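Local coordinates for protein beta-galactosidase (Geobacillus stearothermophilus, PDB 4OIF) that probably hydrolyses terminal non-reducing beta-D-galactose residues from beta-D-galactosides, as a zinc-containing GH42 homotrimer, at residues S295-A300 with P448-D453; A288-W293 with D675-R680; E207-I212 with H218-D223. All blocks are in the same frame, centred on the assembly; numbering follows the deposited sequence. Where two conformers were deposited one is given.

In the fold
Interactions 1 and 2 are close neighbours, with centres 12 Å apart. They touch where L299 CD2 lies 3.5 Å from W289 CE3. Interaction 3 is on the opposite side of the chain's centre, with its centre 38 Å from interaction 1 and 42 Å from interaction 2. It is local in sequence and closes first, around the start of helix 218-246. Interaction 2 opens next and closes near the C-terminus, and interaction 1 falls within that span. Residues 288-300 of the TIM-barrel region thus meet both later regions: the trimerisation domain through 448-453 and the C-terminal domain through 675-680. E648 joins the two sites, bonding T296 and Y677.

Interaction 1 (S295-A300 with P448-D453); sequences STADLA and PFWERD
Beside A297, which touches W450 across the contact, the backbone N of D298 donates to S295 OG at 2.9 Å, with an N-H...O angle of 156°. S295 is thus the N-cap of helix 296-312. The start of the helix offers A297 and A300, one turn apart, to the indole of W450. The six-membered half of the ring does the touching. CH2 is its nearest atom and lies 3.4 Å from A297 O. CZ2 meets A300 CB at 4.1 Å. Both approaches are oblique to the ring. W450 gets there with CG anti to the backbone N (chi1 -168°), and its CB already points toward helix 296-312. The contact is small, buried and without a direct hydrogen bond. Two acidic groups stand near it: D298 OD1 and E451 OE2 are 6.2 Å apart. R447 makes a salt bridge with D298, which probably eases their repulsion. E451 is also paired with R604.

W450 lies in the last turn of helix 438-451, and a Schellman motif at D453 follows. This helix packs on helix 600-613 and, through F449, on strand 470-473. The contact therefore joins a barrel helix to the trimerisation domain.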
# COMPACT_ATOMS: atom_id res chain seq x y z
N SER A 295 -16.94 20.55 5.58
CA SER A 295 -18.29 21.06 5.75
C SER A 295 -19.19 20.69 4.57
O SER A 295 -18.71 20.43 3.46
CB SER A 295 -18.26 22.58 5.91
OG SER A 295 -18.07 23.18 4.64
N THR A 296 -20.49 20.68 4.80
CA THR A 296 -21.46 20.45 3.75
C THR A 296 -21.31 21.51 2.65
O THR A 296 -21.44 21.21 1.45
CB THR A 296 -22.88 20.45 4.33
OG1 THR A 296 -23.01 19.37 5.27
CG2 THR A 296 -23.92 20.28 3.25
N ALA A 297 -20.99 22.74 3.07
CA ALA A 297 -20.76 23.86 2.15
C ALA A 297 -19.56 23.64 1.21
O ALA A 297 -19.64 23.96 0.02
CB ALA A 297 -20.59 25.16 2.95
N ASP A 298 -18.45 23.11 1.73
CA ASP A 298 -17.26 22.86 0.89
C ASP A 298 -17.53 21.81 -0.20
O ASP A 298 -17.16 21.97 -1.39
CB ASP A 298 -16.08 22.40 1.75
CG ASP A 298 -15.55 23.49 2.66
OD1 ASP A 298 -15.44 24.66 2.22
OD2 ASP A 298 -15.25 23.17 3.83
N LEU A 299 -18.19 20.73 0.21
CA LEU A 299 -18.60 19.69 -0.73
C LEU A 299 -19.55 20.27 -1.79
O LEU A 299 -19.38 20.03 -2.99
CB LEU A 299 -19.27 18.54 0.00
CG LEU A 299 -19.60 17.31 -0.85
CD1 LEU A 299 -18.37 16.87 -1.62
CD2 LEU A 299 -20.10 16.17 0.04
N ALA A 300 -20.53 21.04 -1.32
CA ALA A 300 -21.53 21.64 -2.21
C ALA A 300 -20.85 22.52 -3.24
O ALA A 300 -21.19 22.49 -4.43
CB ALA A 300 -22.55 22.44 -1.42
N PRO A 448 -14.13 32.12 -3.90
CA PRO A 448 -14.70 33.44 -3.60
C PRO A 448 -15.92 33.78 -4.44
O PRO A 448 -16.81 34.48 -3.97
CB PRO A 448 -13.55 34.40 -3.91
CG PRO A 448 -12.32 33.58 -3.82
CD PRO A 448 -12.73 32.22 -4.34
N PHE A 449 -15.99 33.28 -5.67
CA PHE A 449 -17.12 33.58 -6.55
C PHE A 449 -18.36 32.81 -6.11
O PHE A 449 -19.47 33.34 -6.12
CB PHE A 449 -16.74 33.28 -8.01
CG PHE A 449 -15.63 34.17 -8.51
CD1 PHE A 449 -15.92 35.38 -9.13
CD2 PHE A 449 -14.30 33.84 -8.28
CE1 PHE A 449 -14.91 36.23 -9.54
CE2 PHE A 449 -13.28 34.68 -8.70
CZ PHE A 449 -13.58 35.88 -9.33
N TRP A 450 -18.16 31.58 -5.67
CA TRP A 450 -19.23 30.78 -5.09
C TRP A 450 -19.75 31.47 -3.83
O TRP A 450 -20.96 31.57 -3.64
CB TRP A 450 -18.75 29.36 -4.78
CG TRP A 450 -19.85 28.38 -4.45
CD1 TRP A 450 -20.70 27.76 -5.34
CD2 TRP A 450 -20.23 27.92 -3.15
NE1 TRP A 450 -21.58 26.94 -4.66
CE2 TRP A 450 -21.30 27.02 -3.32
CE3 TRP A 450 -19.76 28.17 -1.85
CZ2 TRP A 450 -21.92 26.38 -2.24
CZ3 TRP A 450 -20.37 27.54 -0.79
CH2 TRP A 450 -21.44 26.65 -0.99
N GLU A 451 -18.84 31.94 -2.99
CA GLU A 451 -19.20 32.58 -1.73
C GLU A 451 -19.95 33.90 -1.96
O GLU A 451 -20.65 34.38 -1.08
CB GLU A 451 -17.95 32.81 -0.86
CG GLU A 451 -17.41 31.53 -0.21
CD GLU A 451 -16.17 31.74 0.64
OE1 GLU A 451 -15.71 32.89 0.75
OE2 GLU A 451 -15.63 30.75 1.20
N ARG A 452 -19.83 34.46 -3.17
CA ARG A 452 -20.49 35.70 -3.53
C ARG A 452 -21.65 35.48 -4.51
O ARG A 452 -22.29 36.45 -4.95
CB ARG A 452 -19.49 36.66 -4.15
CG ARG A 452 -18.49 37.23 -3.18
CD ARG A 452 -19.09 38.37 -2.40
NE ARG A 452 -18.06 39.07 -1.65
CZ ARG A 452 -18.04 39.17 -0.32
NH1 ARG A 452 -19.01 38.62 0.40
NH2 ARG A 452 -17.05 39.82 0.27
N ASP A 453 -21.91 34.24 -4.87
CA ASP A 453 -23.03 33.91 -5.74
C ASP A 453 -22.83 34.54 -7.11
O ASP A 453 -23.79 34.92 -7.79
CB ASP A 453 -24.34 34.38 -5.10
CG ASP A 453 -24.49 33.88 -3.68
OD1 ASP A 453 -24.17 32.70 -3.43
OD2 ASP A 453 -24.89 34.67 -2.80

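Interaction 2 (A288-W293 with D675-R680); sequences AWHNDW and DKYEVR
H290 and Y677, which touch across the contact, each occupy the third position of a type II beta turn and have positive phi; the turns run from A288 to N291 and from D675 to E678. Their side chains approach from opposite directions. Y677 OH comes to the edge of the imidazole, near its plane, and lies 3.1 Å from H290 CE1. The rings meet rim to rim, with planes at 41° and centroids 6.0 Å apart. Neither covers the face of the other. In Y677, CG is anti to the carbonyl carbon and beside the backbone N (chi1 -65°), which extends the phenol toward the other turn.

Each ring also has a support from its own turn. W289 CB lies 3.7 Å above the plane of the H290 ring, toward its rim. K676 CG sits over the centre of the Y677 ring, 3.6 Å above it. The turns are braced as well. N291 ND2 donates to A288 O at 2.8 Å, and N291 OD1 accepts from W293 N at 2.9 Å, an Asx turn. In the other turn, D675 N donates to E678 OE1 at 2.8 Å.

M341 and R338 touch both side chains. Beyond N291, D292 and W293 meet R538 and Y536 of the second subunit.

The main polar partner of Y677 OH is E648, to which it is hydrogen-bonded. The polarised C-H at CE1 of H290 may add a weak attraction to the same oxygen. The chemistry implies a light touch between the two domains, with the firmer hold on the phenol coming from the carboxylate.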
# COMPACT_ATOMS: atom_id res chain seq x y z
N ALA A 288 -19.93 12.65 -1.39
CA ALA A 288 -19.94 11.93 -0.13
C ALA A 288 -20.51 12.80 0.98
O ALA A 288 -19.79 13.24 1.88
CB ALA A 288 -18.55 11.46 0.22
N TRP A 289 -21.82 13.05 0.90
CA TRP A 289 -22.50 13.94 1.85
C TRP A 289 -22.38 13.45 3.28
O TRP A 289 -22.52 12.26 3.56
CB TRP A 289 -23.99 14.09 1.50
CG TRP A 289 -24.29 14.70 0.14
CD1 TRP A 289 -24.89 14.08 -0.92
CD2 TRP A 289 -24.01 16.04 -0.28
NE1 TRP A 289 -25.01 14.96 -1.98
CE2 TRP A 289 -24.48 16.16 -1.62
CE3 TRP A 289 -23.42 17.15 0.33
CZ2 TRP A 289 -24.36 17.34 -2.34
CZ3 TRP A 289 -23.30 18.33 -0.39
CH2 TRP A 289 -23.77 18.42 -1.72
N HIS A 290 -22.11 14.39 4.18
CA HIS A 290 -22.03 14.17 5.61
C HIS A 290 -20.78 13.40 6.02
O HIS A 290 -20.75 12.78 7.08
CB HIS A 290 -23.29 13.44 6.11
CG HIS A 290 -24.57 14.00 5.56
ND1 HIS A 290 -24.96 15.30 5.77
CD2 HIS A 290 -25.54 13.43 4.82
CE1 HIS A 290 -26.12 15.51 5.18
NE2 HIS A 290 -26.49 14.39 4.59
N ASN A 291 -19.75 13.46 5.18
CA ASN A 291 -18.44 12.93 5.54
C ASN A 291 -17.87 13.70 6.72
O ASN A 291 -18.37 14.76 7.07
CB ASN A 291 -17.46 12.97 4.35
CG ASN A 291 -17.09 14.40 3.91
OD1 ASN A 291 -16.30 15.09 4.57
ND2 ASN A 291 -17.62 14.83 2.77
N ASP A 292 -16.81 13.18 7.32
CA ASP A 292 -16.27 13.80 8.52
C ASP A 292 -15.00 14.59 8.27
O ASP A 292 -14.24 14.83 9.20
CB ASP A 292 -16.02 12.74 9.62
CG ASP A 292 -14.93 11.74 9.25
OD1 ASP A 292 -14.50 11.72 8.06
OD2 ASP A 292 -14.53 10.96 10.15
N TRP A 293 -14.76 15.00 7.03
CA TRP A 293 -13.52 15.74 6.77
C TRP A 293 -13.74 17.14 6.19
O TRP A 293 -12.79 17.89 6.04
CB TRP A 293 -12.59 14.93 5.86
CG TRP A 293 -13.17 14.56 4.53
CD1 TRP A 293 -13.28 15.37 3.44
CD2 TRP A 293 -13.68 13.28 4.15
NE1 TRP A 293 -13.84 14.67 2.40
CE2 TRP A 293 -14.10 13.39 2.80
CE3 TRP A 293 -13.83 12.06 4.80
CZ2 TRP A 293 -14.66 12.32 2.11
CZ3 TRP A 293 -14.38 11.00 4.11
CH2 TRP A 293 -14.79 11.13 2.78
N ASP A 675 -34.63 27.02 7.55
CA ASP A 675 -34.28 25.88 8.39
C ASP A 675 -33.11 25.17 7.75
O ASP A 675 -32.78 25.43 6.58
CB ASP A 675 -35.46 24.92 8.56
CG ASP A 675 -36.68 25.59 9.17
OD1 ASP A 675 -36.54 26.25 10.22
OD2 ASP A 675 -37.77 25.46 8.58
N LYS A 676 -32.48 24.27 8.51
CA LYS A 676 -31.43 23.41 7.98
C LYS A 676 -31.84 22.82 6.62
O LYS A 676 -32.95 22.29 6.45
CB LYS A 676 -31.11 22.29 8.97
CG LYS A 676 -29.99 21.35 8.51
CD LYS A 676 -30.19 19.93 9.02
CE LYS A 676 -30.22 19.87 10.52
NZ LYS A 676 -30.68 18.54 11.01
N TYR A 677 -30.94 22.97 5.65
CA TYR A 677 -31.05 22.35 4.32
C TYR A 677 -32.22 22.89 3.51
O TYR A 677 -32.53 22.37 2.44
CB TYR A 677 -31.18 20.83 4.43
CG TYR A 677 -29.95 20.15 4.99
CD1 TYR A 677 -28.72 20.80 5.00
CD2 TYR A 677 -30.02 18.87 5.49
CE1 TYR A 677 -27.59 20.18 5.51
CE2 TYR A 677 -28.90 18.24 6.00
CZ TYR A 677 -27.69 18.89 6.01
OH TYR A 677 -26.59 18.24 6.53
N GLU A 678 -32.86 23.94 4.00
CA GLU A 678 -34.01 24.47 3.29
C GLU A 678 -33.59 25.19 2.04
O GLU A 678 -32.58 25.90 2.02
CB GLU A 678 -34.81 25.42 4.17
CG GLU A 678 -36.09 25.89 3.49
CD GLU A 678 -36.87 26.82 4.34
OE1 GLU A 678 -36.48 27.02 5.51
OE2 GLU A 678 -37.88 27.36 3.83
N VAL A 679 -34.36 24.99 0.98
CA VAL A 679 -34.16 25.72 -0.25
C VAL A 679 -35.36 26.60 -0.49
O VAL A 679 -36.49 26.24 -0.19
CB VAL A 679 -33.96 24.78 -1.47
CG1 VAL A 679 -33.63 25.60 -2.72
CG2 VAL A 679 -32.86 23.76 -1.19
N ARG A 680 -35.11 27.77 -1.02
CA ARG A 680 -36.16 28.64 -1.46
C ARG A 680 -36.00 28.82 -2.95
O ARG A 680 -34.93 29.16 -3.42
CB ARG A 680 -36.06 29.97 -0.73
CG ARG A 680 -37.36 30.43 -0.18
CD ARG A 680 -37.84 29.59 1.00
NE ARG A 680 -38.96 30.30 1.61
CZ ARG A 680 -40.20 30.23 1.14
NH1 ARG A 680 -40.46 29.44 0.11
NH2 ARG A 680 -41.17 30.92 1.71

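Interaction 3 (E207-I212 with H218-D223)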
# COMPACT_ATOMS: atom_id res chain seq x y z
N GLU A 207 5.25 0.95 -28.91
CA GLU A 207 4.10 0.32 -28.27
C GLU A 207 3.57 1.23 -27.17
O GLU A 207 4.25 2.16 -26.75
CB GLU A 207 4.45 -1.08 -27.73
CG GLU A 207 5.91 -1.29 -27.30
CD GLU A 207 6.34 -2.76 -27.28
OE1 GLU A 207 7.30 -3.11 -26.57
OE2 GLU A 207 5.72 -3.58 -28.00
N SER A 208 2.36 0.95 -26.71
CA SER A 208 1.76 1.73 -25.63
C SER A 208 2.62 1.64 -24.37
O SER A 208 3.35 0.66 -24.18
CB SER A 208 0.36 1.23 -25.34
OG SER A 208 0.42 -0.11 -24.88
N PRO A 209 2.54 2.66 -23.51
CA PRO A 209 3.30 2.65 -22.26
C PRO A 209 2.89 1.49 -21.35
O PRO A 209 1.77 1.01 -21.44
CB PRO A 209 2.93 4.00 -21.62
CG PRO A 209 1.62 4.35 -22.22
CD PRO A 209 1.73 3.88 -23.64
N SER A 210 3.82 1.05 -20.51
CA SER A 210 3.57 -0.12 -19.68
C SER A 210 4.43 -0.15 -18.44
O SER A 210 5.61 0.22 -18.48
CB SER A 210 3.80 -1.40 -20.48
OG SER A 210 3.60 -2.52 -19.65
N PRO A 211 3.84 -0.59 -17.32
CA PRO A 211 4.56 -0.82 -16.07
C PRO A 211 5.71 -1.83 -16.24
O PRO A 211 6.65 -1.84 -15.44
CB PRO A 211 3.48 -1.37 -15.13
CG PRO A 211 2.37 -1.83 -16.04
CD PRO A 211 2.40 -0.85 -17.18
N ILE A 212 5.64 -2.66 -17.27
CA ILE A 212 6.71 -3.64 -17.51
C ILE A 212 7.45 -3.34 -18.81
O ILE A 212 8.21 -4.19 -19.30
CB ILE A 212 6.19 -5.10 -17.57
CG1 ILE A 212 5.21 -5.28 -18.72
CG2 ILE A 212 5.59 -5.51 -16.24
CD1 ILE A 212 5.08 -6.74 -19.20
N HIS A 218 7.28 10.90 -21.46
CA HIS A 218 6.08 11.68 -21.20
C HIS A 218 5.22 11.84 -22.45
O HIS A 218 4.00 11.74 -22.38
CB HIS A 218 6.45 13.07 -20.66
CG HIS A 218 7.11 13.04 -19.31
ND1 HIS A 218 6.53 12.47 -18.20
CD2 HIS A 218 8.30 13.55 -18.90
CE1 HIS A 218 7.34 12.62 -17.16
NE2 HIS A 218 8.42 13.26 -17.56
N GLY A 219 5.85 12.09 -23.59
CA GLY A 219 5.12 12.32 -24.82
C GLY A 219 4.36 11.09 -25.26
O GLY A 219 3.25 11.19 -25.80
N LEU A 220 4.96 9.93 -25.02
CA LEU A 220 4.29 8.66 -25.27
C LEU A 220 3.09 8.52 -24.34
O LEU A 220 2.01 8.14 -24.77
CB LEU A 220 5.25 7.48 -25.10
CG LEU A 220 4.64 6.07 -25.03
CD1 LEU A 220 3.76 5.77 -26.25
CD2 LEU A 220 5.71 5.00 -24.88
N ASN A 221 3.27 8.81 -23.06
CA ASN A 221 2.16 8.69 -22.11
C ASN A 221 0.97 9.59 -22.50
O ASN A 221 -0.20 9.14 -22.53
CB ASN A 221 2.65 9.02 -20.69
CG ASN A 221 3.80 8.15 -20.25
OD1 ASN A 221 3.89 6.99 -20.66
ND2 ASN A 221 4.67 8.68 -19.42
N LEU A 222 1.30 10.83 -22.82
CA LEU A 222 0.32 11.84 -23.22
C LEU A 222 -0.40 11.42 -24.51
O LEU A 222 -1.64 11.33 -24.53
CB LEU A 222 1.03 13.18 -23.42
CG LEU A 222 0.20 14.42 -23.75
CD1 LEU A 222 -0.90 14.66 -22.71
CD2 LEU A 222 1.13 15.63 -23.84
N ASP A 223 0.36 11.15 -25.56
CA ASP A 223 -0.23 10.71 -26.81
C ASP A 223 -1.06 9.43 -26.63
O ASP A 223 -2.08 9.28 -27.30
CB ASP A 223 0.84 10.48 -27.89
CG ASP A 223 1.16 11.75 -28.66
OD1 ASP A 223 0.44 12.76 -28.47
OD2 ASP A 223 2.11 11.74 -29.47
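P209 and N221 bring the two backbones closest, with their CA atoms 6.1 Å apart. Residues 207-210 are extended, while 218-223 form the first turns of helix 218-246. No hydrogen bond joins the two segments.

P209 has the largest share of the contact, followed closely by L220, and the CB of P209 points toward the helix. Its ring meets two consecutive helix residues. P209 CD packs on L220 CD1 at 3.8 Å. The two methyl groups of L220, CD1 and CD2, both reach the carbonyl oxygen of E207, each at 3.7 Å from E207 O. L220 holds CG anti to its backbone N (chi1 168°), and this carries the branched end out to the loop. At the other end of the proline ring, P209 CB lies 3.3 Å from N221 OD1. Here the two side chains slide past each other in opposite directions. The amide of N221 is fixed from its other end, because ND2 is hydrogen-bonded to D427. H218 ND1 bonds to the same carboxylate oxygen.

The loop has its own support. S210 OG accepts from I212 N at 3.1 Å, with an angle of 164°, an ST turn. R111 bonds to S208 O, and the hydroxyl of S208 is bonded to H164 and Q169. H164 sits between C163 and C165, two of the four zinc ligands. I212 makes backbone hydrogen bonds with the third subunit.

The contact is van der Waals packing, part apolar and part carbon against oxygen. Both segments belong to the long connection between the parallel strands 150-154 and 252-259. This is a beta-alpha-beta crossover of the TIM barrel, elaborated by the zinc-site loop and extra helices.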